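Local atomic coordinates of AxyAgu115A (Amphibacillus xylanus NBRC 15112, PDB entry 6NPS), a protein that probably acts as a family GH115 alpha-glucuronidase, a glycoside hydrolase that releases glucuronic acid side groups from arabinoglucuronoxylan. Residues 23-36 against 65-77. The protein carries 3 engineered substitutions. Sequence-based numbering, arbitrary orientation.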
loop_
_atom_site.group_PDB
_atom_site.type_symbol
_atom_site.label_atom_id
_atom_site.label_comp_id
_atom_site.label_asym_id
_atom_site.label_seq_id
_atom_site.Cartn_x
_atom_site.Cartn_y
_atom_site.Cartn_z
ATOM N N TYR A 23 -33.132 -63.818 1.861
ATOM C CA TYR A 23 -34.522 -64.230 1.800
ATOM C C TYR A 23 -35.375 -62.989 1.587
ATOM O O TYR A 23 -35.102 -61.940 2.177
ATOM C CB TYR A 23 -34.914 -64.940 3.085
ATOM C CG TYR A 23 -36.377 -65.358 3.122
ATOM C CD1 TYR A 23 -36.900 -66.204 2.157
ATOM C CD2 TYR A 23 -37.225 -64.879 4.110
ATOM C CE1 TYR A 23 -38.246 -66.588 2.175
ATOM C CE2 TYR A 23 -38.589 -65.275 4.150
ATOM C CZ TYR A 23 -39.080 -66.116 3.177
ATOM O OH TYR A 23 -40.406 -66.484 3.225
ATOM N N GLN A 24 -36.389 -63.088 0.730
ATOM C CA GLN A 24 -37.190 -61.925 0.372
ATOM C C GLN A 24 -38.658 -62.191 0.698
ATOM O O GLN A 24 -39.192 -63.258 0.356
ATOM C CB GLN A 24 -37.025 -61.614 -1.118
ATOM C CG GLN A 24 -37.185 -60.156 -1.491
ATOM C CD GLN A 24 -36.689 -59.872 -2.907
ATOM O OE1 GLN A 24 -37.381 -60.172 -3.885
ATOM N NE2 GLN A 24 -35.483 -59.308 -3.022
ATOM N N GLU A 25 -39.311 -61.240 1.362
ATOM C CA GLU A 25 -40.718 -61.405 1.708
ATOM C C GLU A 25 -41.570 -60.410 0.933
ATOM O O GLU A 25 -41.212 -59.233 0.805
ATOM C CB GLU A 25 -40.963 -61.228 3.214
ATOM C CG GLU A 25 -40.442 -62.366 4.077
ATOM C CD GLU A 25 -40.740 -62.166 5.570
ATOM O OE1 GLU A 25 -41.463 -63.008 6.163
ATOM O OE2 GLU A 25 -40.238 -61.169 6.146
ATOM N N GLU A 26 -42.690 -60.909 0.410
ATOM C CA GLU A 26 -43.724 -60.055 -0.162
ATOM C C GLU A 26 -44.166 -58.932 0.777
ATOM O O GLU A 26 -44.436 -57.821 0.313
ATOM C CB GLU A 26 -44.931 -60.937 -0.525
ATOM C CG GLU A 26 -45.701 -60.468 -1.724
ATOM C CD GLU A 26 -46.893 -59.582 -1.371
ATOM O OE1 GLU A 26 -47.600 -59.180 -2.315
ATOM O OE2 GLU A 26 -47.119 -59.273 -0.175
ATOM N N GLU A 27 -44.213 -59.189 2.086
ATOM C CA GLU A 27 -44.712 -58.221 3.050
ATOM C C GLU A 27 -43.708 -57.125 3.371
ATOM O O GLU A 27 -44.080 -56.148 4.031
ATOM C CB GLU A 27 -45.112 -58.928 4.346
ATOM C CG GLU A 27 -46.195 -59.970 4.173
ATOM C CD GLU A 27 -45.653 -61.339 3.758
ATOM O OE1 GLU A 27 -44.415 -61.538 3.773
ATOM O OE2 GLU A 27 -46.473 -62.227 3.422
ATOM N N ALA A 28 -42.460 -57.265 2.927
ATOM C CA ALA A 28 -41.433 -56.282 3.239
ATOM C C ALA A 28 -41.769 -54.930 2.618
ATOM O O ALA A 28 -42.413 -54.855 1.570
ATOM C CB ALA A 28 -40.073 -56.761 2.722
ATOM N N LEU A 29 -41.314 -53.866 3.284
ATOM C CA LEU A 29 -41.444 -52.518 2.758
ATOM C C LEU A 29 -40.572 -52.356 1.528
ATOM O O LEU A 29 -39.427 -52.827 1.483
ATOM C CB LEU A 29 -41.068 -51.475 3.817
ATOM C CG LEU A 29 -42.083 -51.468 4.987
ATOM C CD1 LEU A 29 -41.529 -50.851 6.285
ATOM C CD2 LEU A 29 -43.454 -50.869 4.626
ATOM N N SER A 30 -41.125 -51.669 0.527
ATOM C CA SER A 30 -40.424 -51.475 -0.736
ATOM C C SER A 30 -39.050 -50.847 -0.531
ATOM O O SER A 30 -38.064 -51.253 -1.164
ATOM C CB SER A 30 -41.277 -50.588 -1.640
ATOM O OG SER A 30 -41.069 -50.917 -2.994
ATOM N N GLY A 31 -38.972 -49.838 0.335
ATOM C CA GLY A 31 -37.703 -49.173 0.565
ATOM C C GLY A 31 -36.674 -50.079 1.228
ATOM O O GLY A 31 -35.480 -49.968 0.959
ATOM N N VAL A 32 -37.122 -50.959 2.132
ATOM C CA VAL A 32 -36.220 -51.901 2.789
ATOM C C VAL A 32 -35.670 -52.901 1.779
ATOM O O VAL A 32 -34.467 -53.177 1.755
ATOM C CB VAL A 32 -36.950 -52.590 3.952
ATOM C CG1 VAL A 32 -36.110 -53.752 4.501
ATOM C CG2 VAL A 32 -37.269 -51.565 5.034
ATOM N N ARG A 33 -36.523 -53.413 0.894
ATOM C CA ARG A 33 -36.052 -54.300 -0.165
ATOM C C ARG A 33 -35.013 -53.612 -1.050
ATOM O O ARG A 33 -33.995 -54.221 -1.401
ATOM C CB ARG A 33 -37.239 -54.783 -0.999
ATOM C CG ARG A 33 -37.194 -56.264 -1.366
ATOM C CD ARG A 33 -38.594 -56.859 -1.451
ATOM N NE ARG A 33 -39.491 -55.968 -2.181
ATOM C CZ ARG A 33 -40.760 -55.727 -1.849
ATOM N NH1 ARG A 33 -41.295 -56.316 -0.784
ATOM N NH2 ARG A 33 -41.489 -54.886 -2.576
ATOM N N LYS A 34 -35.230 -52.325 -1.390
ATOM C CA LYS A 34 -34.240 -51.587 -2.191
ATOM C C LYS A 34 -32.904 -51.430 -1.462
ATOM O O LYS A 34 -31.839 -51.449 -2.101
ATOM C CB LYS A 34 -34.777 -50.206 -2.573
ATOM C CG LYS A 34 -36.017 -50.257 -3.433
ATOM C CD LYS A 34 -36.554 -48.861 -3.682
ATOM C CE LYS A 34 -35.957 -48.263 -4.948
ATOM N NZ LYS A 34 -37.039 -47.873 -5.907
ATOM N N ILE A 35 -32.930 -51.181 -0.149
ATOM C CA ILE A 35 -31.673 -51.100 0.602
ATOM C C ILE A 35 -31.000 -52.479 0.639
ATOM O O ILE A 35 -29.781 -52.602 0.483
ATOM C CB ILE A 35 -31.953 -50.546 2.013
ATOM C CG1 ILE A 35 -32.470 -49.096 1.947
ATOM C CG2 ILE A 35 -30.735 -50.691 2.924
ATOM C CD1 ILE A 35 -31.443 -48.125 1.428
ATOM N N ALA A 36 -31.799 -53.546 0.822
ATOM C CA ALA A 36 -31.267 -54.912 0.807
ATOM C C ALA A 36 -30.538 -55.218 -0.505
ATOM O O ALA A 36 -29.460 -55.839 -0.493
ATOM C CB ALA A 36 -32.401 -55.914 1.042
ATOM N N VAL A 65 -29.192 -64.891 5.205
ATOM C CA VAL A 65 -29.405 -63.582 5.810
ATOM C C VAL A 65 -30.915 -63.357 5.796
ATOM O O VAL A 65 -31.541 -63.420 4.733
ATOM C CB VAL A 65 -28.666 -62.468 5.052
ATOM C CG1 VAL A 65 -29.078 -61.106 5.591
ATOM C CG2 VAL A 65 -27.106 -62.655 5.127
ATOM N N LEU A 66 -31.504 -63.163 6.975
ATOM C CA LEU A 66 -32.955 -63.024 7.132
ATOM C C LEU A 66 -33.216 -61.656 7.745
ATOM O O LEU A 66 -32.840 -61.411 8.897
ATOM C CB LEU A 66 -33.531 -64.138 8.006
ATOM C CG LEU A 66 -33.207 -65.590 7.624
ATOM C CD1 LEU A 66 -33.770 -66.593 8.634
ATOM C CD2 LEU A 66 -33.734 -65.905 6.245
ATOM N N TYR A 67 -33.829 -60.754 6.974
ATOM C CA TYR A 67 -34.045 -59.385 7.407
ATOM C C TYR A 67 -35.529 -59.028 7.336
ATOM O O TYR A 67 -36.312 -59.660 6.626
ATOM C CB TYR A 67 -33.232 -58.412 6.560
ATOM C CG TYR A 67 -33.748 -58.260 5.140
ATOM C CD1 TYR A 67 -33.280 -59.083 4.119
ATOM C CD2 TYR A 67 -34.728 -57.297 4.830
ATOM C CE1 TYR A 67 -33.761 -58.965 2.833
ATOM C CE2 TYR A 67 -35.221 -57.172 3.541
ATOM C CZ TYR A 67 -34.728 -58.002 2.548
ATOM O OH TYR A 67 -35.198 -57.871 1.263
ATOM N N GLY A 68 -35.916 -58.005 8.078
ATOM C CA GLY A 68 -37.312 -57.621 8.101
ATOM C C GLY A 68 -37.549 -56.504 9.085
ATOM O O GLY A 68 -36.679 -56.158 9.897
ATOM N N THR A 69 -38.753 -55.933 8.980
ATOM C CA THR A 69 -39.275 -54.908 9.874
ATOM C C THR A 69 -40.365 -55.539 10.718
ATOM O O THR A 69 -41.259 -56.215 10.180
ATOM C CB THR A 69 -39.855 -53.721 9.088
ATOM O OG1 THR A 69 -38.886 -53.237 8.151
ATOM C CG2 THR A 69 -40.253 -52.575 10.029
ATOM N N VAL A 70 -40.283 -55.358 12.038
ATOM C CA VAL A 70 -41.308 -55.927 12.909
ATOM C C VAL A 70 -42.684 -55.466 12.436
ATOM O O VAL A 70 -42.857 -54.317 12.014
ATOM C CB VAL A 70 -41.074 -55.513 14.376
ATOM C CG1 VAL A 70 -42.209 -56.065 15.258
ATOM C CG2 VAL A 70 -39.741 -56.001 14.908
ATOM N N GLY A 71 -43.668 -56.372 12.478
ATOM C CA GLY A 71 -44.973 -56.034 11.975
ATOM C C GLY A 71 -45.106 -56.079 10.470
ATOM O O GLY A 71 -46.204 -55.867 9.956
ATOM N N HIS A 72 -44.034 -56.363 9.747
ATOM C CA HIS A 72 -44.076 -56.488 8.297
ATOM C C HIS A 72 -43.317 -57.729 7.858
ATOM O O HIS A 72 -42.720 -57.754 6.771
ATOM C CB HIS A 72 -43.474 -55.260 7.610
ATOM C CG HIS A 72 -44.210 -53.987 7.865
ATOM N ND1 HIS A 72 -45.450 -53.722 7.323
ATOM C CD2 HIS A 72 -43.870 -52.894 8.585
ATOM C CE1 HIS A 72 -45.846 -52.523 7.712
ATOM N NE2 HIS A 72 -44.898 -51.995 8.466
ATOM N N SER A 73 -43.254 -58.734 8.708
ATOM C CA SER A 73 -42.439 -59.905 8.407
ATOM C C SER A 73 -43.044 -61.076 9.132
ATOM O O SER A 73 -42.926 -61.180 10.364
ATOM C CB SER A 73 -40.979 -59.719 8.816
ATOM O OG SER A 73 -40.372 -60.997 8.937
ATOM N N PRO A 74 -43.749 -61.959 8.423
ATOM C CA PRO A 74 -44.220 -63.179 9.090
ATOM C C PRO A 74 -43.072 -64.029 9.622
ATOM O O PRO A 74 -43.208 -64.635 10.698
ATOM C CB PRO A 74 -45.029 -63.895 8.000
ATOM C CG PRO A 74 -44.745 -63.151 6.722
ATOM C CD PRO A 74 -44.352 -61.773 7.093
ATOM N N LEU A 75 -41.928 -64.061 8.905
ATOM C CA LEU A 75 -40.780 -64.854 9.351
ATOM C C LEU A 75 -40.276 -64.374 10.706
ATOM O O LEU A 75 -39.988 -65.182 11.599
ATOM C CB LEU A 75 -39.635 -64.787 8.322
ATOM C CG LEU A 75 -38.436 -65.739 8.576
ATOM C CD1 LEU A 75 -38.820 -67.109 9.125
ATOM C CD2 LEU A 75 -37.526 -65.895 7.357
ATOM N N LEU A 76 -40.119 -63.054 10.859
ATOM C CA LEU A 76 -39.698 -62.508 12.143
ATOM C C LEU A 76 -40.631 -62.928 13.260
ATOM O O LEU A 76 -40.177 -63.258 14.360
ATOM C CB LEU A 76 -39.632 -60.996 12.082
ATOM C CG LEU A 76 -38.350 -60.550 11.398
ATOM C CD1 LEU A 76 -38.275 -59.055 11.507
ATOM C CD2 LEU A 76 -37.133 -61.234 12.026
ATOM N N ASP A 77 -41.940 -62.930 12.993
ATOM C CA ASP A 77 -42.891 -63.385 13.995
ATOM C C ASP A 77 -42.704 -64.864 14.302
ATOM O O ASP A 77 -42.802 -65.277 15.464
ATOM C CB ASP A 77 -44.313 -63.101 13.525
ATOM C CG ASP A 77 -44.659 -61.623 13.609
ATOM O OD1 ASP A 77 -44.333 -61.004 14.649
ATOM O OD2 ASP A 77 -45.261 -61.080 12.653
HETATM O O HOH W 1 -35.634 -61.687 4.907
HETATM O O HOH W 2 -38.690 -59.124 5.456
HETATM O O HOH W 3 -46.348 -54.770 5.040
HETATM O O HOH W 4 -39.666 -54.549 5.683
#
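The carboxylate of E25 reaches the start of helix 74-81 and takes two hydrogen bonds there. Its chain is extended beyond CG (chi2 -178°), which carries the carboxylate out to S73 and L75. S73 OG donates to the syn lone pair of E25 OE2 at 2.8 Å. L75 N donates to E25 OE1 at 3.0 Å, 16° out of the carboxylate plane. S73 OG also accepts from L76 N, so the N-cap serine hydroxyl both donates to E25 and accepts from the helix. Water 2 gives the carboxylate a third bond, at OE2, and also donates to Y67 O.

The Y67 ring packs against helix 30-47, at V32 and A36. V32 CG1 lies 3.7 Å from Y67 CE2, the two side chains running past each other in opposite directions. A36 CB packs 3.5 Å from Y67 CZ. Y23 crosses L75 at a slant, with Y23 CD2 3.4 Å from L75 CD2. Y23 OH is hydrogen-bonded to R57. L29 CD2 sits over one face of the H72 ring, 4.2 Å from its centroid, a CH-pi contact. Water 3 joins E27 O to H72 ND1.

Strand 64-69, flanked by strands 20-23 and 109-117, is joined here to helix 30-47 and its lead-in loop. Replacing E25 with an alanine would probably leave S73 OG and L75 N without their acceptor and water 2 short of one partner. The buried carboxylate faces the N-terminus of helix 74-81, whose dipole and N-H groups would favour its negative charge.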